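Local coordinates for DUF574 domain-containing protein (Thermobifida fusca, PDB 2QE6), which binds S-adenosylmethionine and is probably a methyltransferase of Rossmann-like fold, its substrate not known, at residues H146-V149 with R150-I153; A185-P188 with G189-L192; I211-N215 with L216-W220. The protein carries 1 engineered substitution. All blocks are in the same frame, centred on the assembly; numbering follows the deposited sequence.

Interaction 1 of 3, residues H146-V149 with R150-I153; sequences HPDV and RRMI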
loop_
_atom_site.group_PDB
_atom_site.type_symbol
_atom_site.label_atom_id
_atom_site.label_comp_id
_atom_site.label_asym_id
_atom_site.label_seq_id
_atom_site.Cartn_x
_atom_site.Cartn_y
_atom_site.Cartn_z
ATOM N N HIS A 146 -5.596 -3.815 -18.266
ATOM C CA HIS A 146 -4.907 -5.102 -18.222
ATOM C C HIS A 146 -5.936 -6.257 -18.170
ATOM O O HIS A 146 -6.977 -6.125 -17.504
ATOM C CB HIS A 146 -3.958 -5.114 -16.996
ATOM C CG HIS A 146 -2.954 -6.221 -17.018
ATOM N ND1 HIS A 146 -3.279 -7.522 -16.703
ATOM C CD2 HIS A 146 -1.643 -6.230 -17.357
ATOM C CE1 HIS A 146 -2.209 -8.284 -16.838
ATOM N NE2 HIS A 146 -1.199 -7.522 -17.225
ATOM N N PRO A 147 -5.683 -7.371 -18.910
ATOM C CA PRO A 147 -6.604 -8.511 -18.896
ATOM C C PRO A 147 -6.962 -9.048 -17.509
ATOM O O PRO A 147 -8.074 -9.539 -17.323
ATOM C CB PRO A 147 -5.871 -9.596 -19.715
ATOM C CG PRO A 147 -4.524 -9.065 -20.017
ATOM C CD PRO A 147 -4.549 -7.595 -19.828
ATOM N N ASP A 148 -6.041 -8.963 -16.551
ATOM C CA ASP A 148 -6.316 -9.440 -15.191
ATOM C C ASP A 148 -7.309 -8.504 -14.548
ATOM O O ASP A 148 -8.248 -8.975 -13.900
ATOM C CB ASP A 148 -5.053 -9.580 -14.330
ATOM C CG ASP A 148 -4.182 -10.787 -14.722
ATOM O OD1 ASP A 148 -4.692 -11.789 -15.272
ATOM O OD2 ASP A 148 -2.968 -10.739 -14.458
ATOM N N VAL A 149 -7.131 -7.189 -14.763
ATOM C CA VAL A 149 -8.101 -6.195 -14.299
ATOM C C VAL A 149 -9.453 -6.358 -14.971
ATOM O O VAL A 149 -10.477 -6.451 -14.276
ATOM C CB VAL A 149 -7.565 -4.753 -14.437
ATOM C CG1 VAL A 149 -8.646 -3.735 -14.159
ATOM C CG2 VAL A 149 -6.445 -4.575 -13.468
ATOM N N ARG A 150 -9.462 -6.436 -16.303
ATOM C CA ARG A 150 -10.732 -6.492 -17.035
ATOM C C ARG A 150 -11.526 -7.763 -16.770
ATOM O O ARG A 150 -12.752 -7.717 -16.702
ATOM C CB ARG A 150 -10.524 -6.236 -18.536
ATOM C CG ARG A 150 -10.076 -4.777 -18.781
ATOM C CD ARG A 150 -10.778 -4.101 -19.949
ATOM N NE ARG A 150 -10.167 -4.505 -21.215
ATOM C CZ ARG A 150 -9.820 -3.691 -22.215
ATOM N NH1 ARG A 150 -10.028 -2.379 -22.156
ATOM N NH2 ARG A 150 -9.265 -4.207 -23.305
ATOM N N ARG A 151 -10.838 -8.878 -16.552
ATOM C CA ARG A 151 -11.533 -10.119 -16.234
ATOM C C ARG A 151 -11.913 -10.264 -14.752
ATOM O O ARG A 151 -12.726 -11.118 -14.424
ATOM C CB ARG A 151 -10.723 -11.332 -16.692
ATOM C CG ARG A 151 -9.642 -11.771 -15.735
ATOM C CD ARG A 151 -8.679 -12.800 -16.368
ATOM N NE ARG A 151 -7.599 -13.115 -15.421
ATOM C CZ ARG A 151 -7.707 -13.953 -14.382
ATOM N NH1 ARG A 151 -8.845 -14.616 -14.147
ATOM N NH2 ARG A 151 -6.657 -14.148 -13.579
HETATM N N MSE A 152 -11.344 -9.442 -13.870
HETATM C CA MSE A 152 -11.573 -9.565 -12.415
HETATM C C MSE A 152 -12.439 -8.475 -11.806
HETATM O O MSE A 152 -13.173 -8.732 -10.866
HETATM C CB MSE A 152 -10.236 -9.527 -11.670
HETATM C CG MSE A 152 -9.375 -10.739 -11.925
HETATM SE SE MSE A 152 -9.947 -12.205 -10.831
HETATM C CE MSE A 152 -8.117 -12.699 -10.454
ATOM N N ILE A 153 -12.316 -7.257 -12.316
ATOM C CA ILE A 153 -13.010 -6.115 -11.742
ATOM C C ILE A 153 -13.965 -5.486 -12.746
ATOM O O ILE A 153 -13.582 -5.131 -13.852
ATOM C CB ILE A 153 -11.996 -5.057 -11.249
ATOM C CG1 ILE A 153 -11.008 -5.710 -10.260
ATOM C CG2 ILE A 153 -12.714 -3.871 -10.644
ATOM C CD1 ILE A 153 -9.942 -4.809 -9.749
#
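V149 O serves two donors, the backbone N of I153 at 2.8 Å and the N of M152, a selenomethionine, at 3.1 Å. This is the packed side: V149, M152 and I153 are buried, and their side chains reach V108 on strand 106-111, with L82 and A131 flanking it on the neighbouring strands. The helix 147-152 thus lies on one face of the central sheet of a Rossmann-like class I methyltransferase, against three parallel strands. It starts with an N-cap: H146 ND1 accepts from D148 N at 3.1 Å, close to the imidazole plane, while H146 O takes the N-H of R150 at 2.8 Å. The same imidazole stacks with F133. The looser part is toward solvent, where P147, R150 and R151 are exposed, although D148 and R151 still touch F133 and A131 of the outermost strand 130-134. R151 swings CG between its backbone N and carbonyl carbon (chi1 83°) and runs out extended past P147 O, alongside D148. Its NE donates to D148 OD1 at 3.2 Å in a salt bridge; OD1 lies in the guanidinium plane, and the N-H meets it on the anti side of the carboxylate, with the two planes 75° apart. R150 contributes mainly CB and CG, which lie alongside H146 O.

Interaction 2 of 3, residues A185-P188 with G189-L192; sequences ALAP and GSYL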
loop_
_atom_site.group_PDB
_atom_site.type_symbol
_atom_site.label_atom_id
_atom_site.label_comp_id
_atom_site.label_asym_id
_atom_site.label_seq_id
_atom_site.Cartn_x
_atom_site.Cartn_y
_atom_site.Cartn_z
ATOM N N ALA A 185 -11.921 6.303 -12.422
ATOM C CA ALA A 185 -12.362 4.957 -12.866
ATOM C C ALA A 185 -13.491 4.332 -12.061
ATOM O O ALA A 185 -14.215 3.479 -12.555
ATOM C CB ALA A 185 -11.184 3.965 -12.919
ATOM N N LEU A 186 -13.621 4.736 -10.811
ATOM C CA LEU A 186 -14.526 4.092 -9.873
ATOM C C LEU A 186 -15.991 4.515 -10.000
ATOM O O LEU A 186 -16.306 5.671 -10.276
ATOM C CB LEU A 186 -14.037 4.350 -8.444
ATOM C CG LEU A 186 -12.686 3.702 -8.105
ATOM C CD1 LEU A 186 -12.131 4.330 -6.784
ATOM C CD2 LEU A 186 -12.817 2.145 -8.075
ATOM N N ALA A 187 -16.874 3.545 -9.786
ATOM C CA ALA A 187 -18.287 3.784 -9.650
ATOM C C ALA A 187 -18.620 4.407 -8.307
ATOM O O ALA A 187 -17.888 4.201 -7.321
ATOM C CB ALA A 187 -19.046 2.456 -9.792
ATOM N N PRO A 188 -19.739 5.163 -8.240
ATOM C CA PRO A 188 -20.195 5.630 -6.956
ATOM C C PRO A 188 -20.340 4.473 -5.987
ATOM O O PRO A 188 -20.747 3.384 -6.382
ATOM C CB PRO A 188 -21.550 6.230 -7.277
ATOM C CG PRO A 188 -21.393 6.729 -8.676
ATOM C CD PRO A 188 -20.631 5.629 -9.318
ATOM N N GLY A 189 -19.929 4.684 -4.743
ATOM C CA GLY A 189 -20.029 3.627 -3.733
ATOM C C GLY A 189 -18.724 2.894 -3.579
ATOM O O GLY A 189 -18.612 2.008 -2.751
ATOM N N SER A 190 -17.730 3.315 -4.360
ATOM C CA SER A 190 -16.406 2.754 -4.322
ATOM C C SER A 190 -15.589 3.447 -3.241
ATOM O O SER A 190 -16.008 4.477 -2.704
ATOM C CB SER A 190 -15.761 2.954 -5.677
ATOM O OG SER A 190 -16.340 2.085 -6.636
ATOM N N TYR A 191 -14.422 2.889 -2.947
ATOM C CA TYR A 191 -13.518 3.475 -1.969
ATOM C C TYR A 191 -12.107 3.603 -2.508
ATOM O O TYR A 191 -11.704 2.842 -3.387
ATOM C CB TYR A 191 -13.500 2.626 -0.698
ATOM C CG TYR A 191 -14.829 2.567 0.031
ATOM C CD1 TYR A 191 -15.813 1.704 -0.365
ATOM C CD2 TYR A 191 -15.087 3.399 1.124
ATOM C CE1 TYR A 191 -17.039 1.629 0.324
ATOM C CE2 TYR A 191 -16.286 3.344 1.817
ATOM C CZ TYR A 191 -17.259 2.444 1.410
ATOM O OH TYR A 191 -18.449 2.402 2.064
ATOM N N LEU A 192 -11.385 4.600 -1.982
ATOM C CA LEU A 192 -9.941 4.747 -2.116
ATOM C C LEU A 192 -9.314 4.640 -0.723
ATOM O O LEU A 192 -9.702 5.381 0.185
ATOM C CB LEU A 192 -9.599 6.109 -2.719
ATOM C CG LEU A 192 -8.126 6.436 -3.000
ATOM C CD1 LEU A 192 -7.528 5.479 -3.990
ATOM C CD2 LEU A 192 -8.031 7.912 -3.477
HETATM O O HOH W 1 -16.062 0.803 -9.406
#
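S190 turns its hydroxyl back toward A187, with OG beside its own backbone N and opposite the carbonyl carbon (chi1 -73°), while L186 holds CG in the same sense (chi1 -66°) and lays its chain along S190 CB. As a result, S190 OG donates to A187 O at 2.7 Å, with the donor tilted somewhat from the carbonyl plane. The backbone N of S190 adds a weak bond to that oxygen at 3.1 Å, the closing bond of a type II beta turn from A187 to S190. G189 takes the positive phi of the third turn position (97°), where a side chain would strike P188 O, which explains the glycine. A water links the two ends of the turn, accepting from A187 N at 2.9 Å and donating to S190 OG. L186 adds van der Waals packing: its CB meets S190 CB at 3.5 Å, and CD1 also reaches the carbonyl oxygen of Y191. S190 OG is bonded to A159 N as well, so several partners fix its rotation. The turn carries the chain from helix 175-185 into strand 191-197, which lies between strands 160-163 and 265-271, with L186 resting on I161 and F234.

Interaction 3 of 3, residues I211-N215 with L216-W220; sequences ITREN and LGEGW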
loop_
_atom_site.group_PDB
_atom_site.type_symbol
_atom_site.label_atom_id
_atom_site.label_comp_id
_atom_site.label_asym_id
_atom_site.label_seq_id
_atom_site.Cartn_x
_atom_site.Cartn_y
_atom_site.Cartn_z
ATOM N N ILE A 211 16.312 9.750 2.617
ATOM C CA ILE A 211 16.975 8.460 2.458
ATOM C C ILE A 211 16.282 7.651 1.382
ATOM O O ILE A 211 16.948 7.045 0.553
ATOM C CB ILE A 211 17.007 7.681 3.788
ATOM C CG1 ILE A 211 17.913 8.442 4.771
ATOM C CG2 ILE A 211 17.456 6.244 3.549
ATOM C CD1 ILE A 211 17.915 7.889 6.204
ATOM N N THR A 212 14.954 7.667 1.369
ATOM C CA THR A 212 14.187 6.842 0.417
ATOM C C THR A 212 14.394 7.412 -1.002
ATOM O O THR A 212 14.703 6.692 -1.949
ATOM C CB THR A 212 12.724 6.856 0.798
ATOM O OG1 THR A 212 12.617 6.495 2.184
ATOM C CG2 THR A 212 11.882 5.926 -0.053
ATOM N N ARG A 213 14.259 8.719 -1.135
ATOM C CA ARG A 213 14.488 9.376 -2.442
ATOM C C ARG A 213 15.877 9.025 -2.982
ATOM O O ARG A 213 16.029 8.627 -4.139
ATOM C CB ARG A 213 14.333 10.893 -2.323
ATOM C CG ARG A 213 14.693 11.704 -3.536
ATOM C CD ARG A 213 13.742 11.475 -4.692
ATOM N NE ARG A 213 13.699 12.645 -5.577
ATOM C CZ ARG A 213 13.308 12.621 -6.855
ATOM N NH1 ARG A 213 12.972 11.497 -7.464
ATOM N NH2 ARG A 213 13.316 13.724 -7.558
ATOM N N GLU A 214 16.896 9.207 -2.154
ATOM C CA GLU A 214 18.273 9.062 -2.623
ATOM C C GLU A 214 18.615 7.618 -2.961
ATOM O O GLU A 214 19.372 7.349 -3.892
ATOM C CB GLU A 214 19.236 9.566 -1.576
ATOM C CG GLU A 214 19.165 11.071 -1.333
ATOM C CD GLU A 214 19.621 11.892 -2.483
ATOM O OE1 GLU A 214 20.258 11.348 -3.390
ATOM O OE2 GLU A 214 19.372 13.107 -2.477
ATOM N N ASN A 215 18.082 6.691 -2.197
ATOM C CA ASN A 215 18.482 5.269 -2.319
ATOM C C ASN A 215 17.536 4.440 -3.157
ATOM O O ASN A 215 17.923 3.415 -3.700
ATOM C CB ASN A 215 18.668 4.682 -0.926
ATOM C CG ASN A 215 19.873 5.244 -0.243
ATOM O OD1 ASN A 215 20.968 4.820 -0.528
ATOM N ND2 ASN A 215 19.696 6.225 0.622
ATOM N N LEU A 216 16.285 4.870 -3.247
ATOM C CA LEU A 216 15.242 4.104 -3.950
ATOM C C LEU A 216 14.526 4.900 -5.087
ATOM O O LEU A 216 13.733 4.331 -5.817
ATOM C CB LEU A 216 14.236 3.494 -2.967
ATOM C CG LEU A 216 14.740 2.408 -2.029
ATOM C CD1 LEU A 216 13.711 2.047 -0.962
ATOM C CD2 LEU A 216 15.186 1.200 -2.852
ATOM N N GLY A 217 14.862 6.180 -5.290
ATOM C CA GLY A 217 14.414 6.906 -6.472
ATOM C C GLY A 217 13.284 7.884 -6.244
ATOM O O GLY A 217 13.164 8.860 -6.973
ATOM N N GLU A 218 12.421 7.590 -5.281
ATOM C CA GLU A 218 11.242 8.397 -4.959
ATOM C C GLU A 218 11.017 8.355 -3.461
ATOM O O GLU A 218 11.314 7.339 -2.846
ATOM C CB GLU A 218 10.005 7.796 -5.629
ATOM C CG GLU A 218 10.039 7.759 -7.167
ATOM C CD GLU A 218 9.931 9.134 -7.773
ATOM O OE1 GLU A 218 9.687 10.093 -7.003
ATOM O OE2 GLU A 218 10.160 9.256 -9.008
ATOM N N GLY A 219 10.486 9.434 -2.879
ATOM C CA GLY A 219 10.153 9.443 -1.421
ATOM C C GLY A 219 9.698 10.807 -0.971
ATOM O O GLY A 219 10.465 11.750 -0.993
ATOM N N TRP A 220 8.398 10.938 -0.712
ATOM C CA TRP A 220 7.789 12.274 -0.592
ATOM C C TRP A 220 6.902 12.249 0.652
ATOM O O TRP A 220 5.894 11.575 0.669
ATOM C CB TRP A 220 6.985 12.607 -1.871
ATOM C CG TRP A 220 7.780 12.453 -3.073
ATOM C CD1 TRP A 220 7.902 11.350 -3.865
ATOM C CD2 TRP A 220 8.626 13.438 -3.631
ATOM N NE1 TRP A 220 8.769 11.599 -4.889
ATOM C CE2 TRP A 220 9.241 12.873 -4.762
ATOM C CE3 TRP A 220 8.940 14.736 -3.265
ATOM C CZ2 TRP A 220 10.140 13.570 -5.544
ATOM C CZ3 TRP A 220 9.846 15.439 -4.058
ATOM C CH2 TRP A 220 10.432 14.828 -5.183
HETATM O O HOH W 2 10.774 11.657 -9.640
#
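R213 folds its side chain back over the residues that follow its own helix, where its guanidinium is met at the edge by G217 O and over one face by W220. CG stands anti to the backbone N (chi1 173°) and the chain bends at chi2, which carries NH1 to G217 O at 2.7 Å, a bond close to the guanidinium plane. W220 CZ2 sits 3.6 Å from R213 CZ, with the indole inclined by 52° rather than stacked flat. The motif is a helix C-terminus ended by glycine: G217, with positive phi, ends helix 203-216 and bonds through its N to R213 O at 2.9 Å. Just before it, L216 gives its N to T212 O at 2.7 Å and sets CB against that oxygen, its side chain also reaching L43 of helix 38-48. T212 presses CG2 onto E218 O at 3.2 Å, while its OG1 is held by L208 O and by a bound methylpentanediol, probably from the crystallisation liquor. W220 NE1 donates to E218 OE1 at 2.8 Å, exactly in the ring plane. With the indole cut back to an alanine, the guanidinium face of R213 would probably lose its cover and E218 OE1 its indole donor, leaving the carboxylate less firmly oriented. E218 OE1 and R213 NH1 form only a long salt bridge well out of the guanidinium plane, supplemented by a water that accepts from R213 NH1 and donates to E218 OE2, an oxygen that also has a weak, long ion pair with R138.

Overall arrangement
All three contacts are local, one along a short helix and two at or just after the end of a helix, yet they differ with their place in the fold. Interactions 1 and 2 each combine buried and exposed residues, their nearest atoms about 7 Å apart: interaction 1 packs a helix on strands 130-134, 106-111 and 80-84, while interaction 2 runs into strand 191-197, between 160-163 and the antiparallel 265-271. Interaction 3 is a surface contact, across the chain's centre from interaction 2. Apolar side chains and backbone bonds dominate the sheet side of interaction 1, a serine hydroxyl and a water shape interaction 2, and charged and aromatic groups carry 211-220, whose L216 and E218 side chains are about 8 and 9 Å from those of Y27 and D136, which bind S-adenosylmethionine.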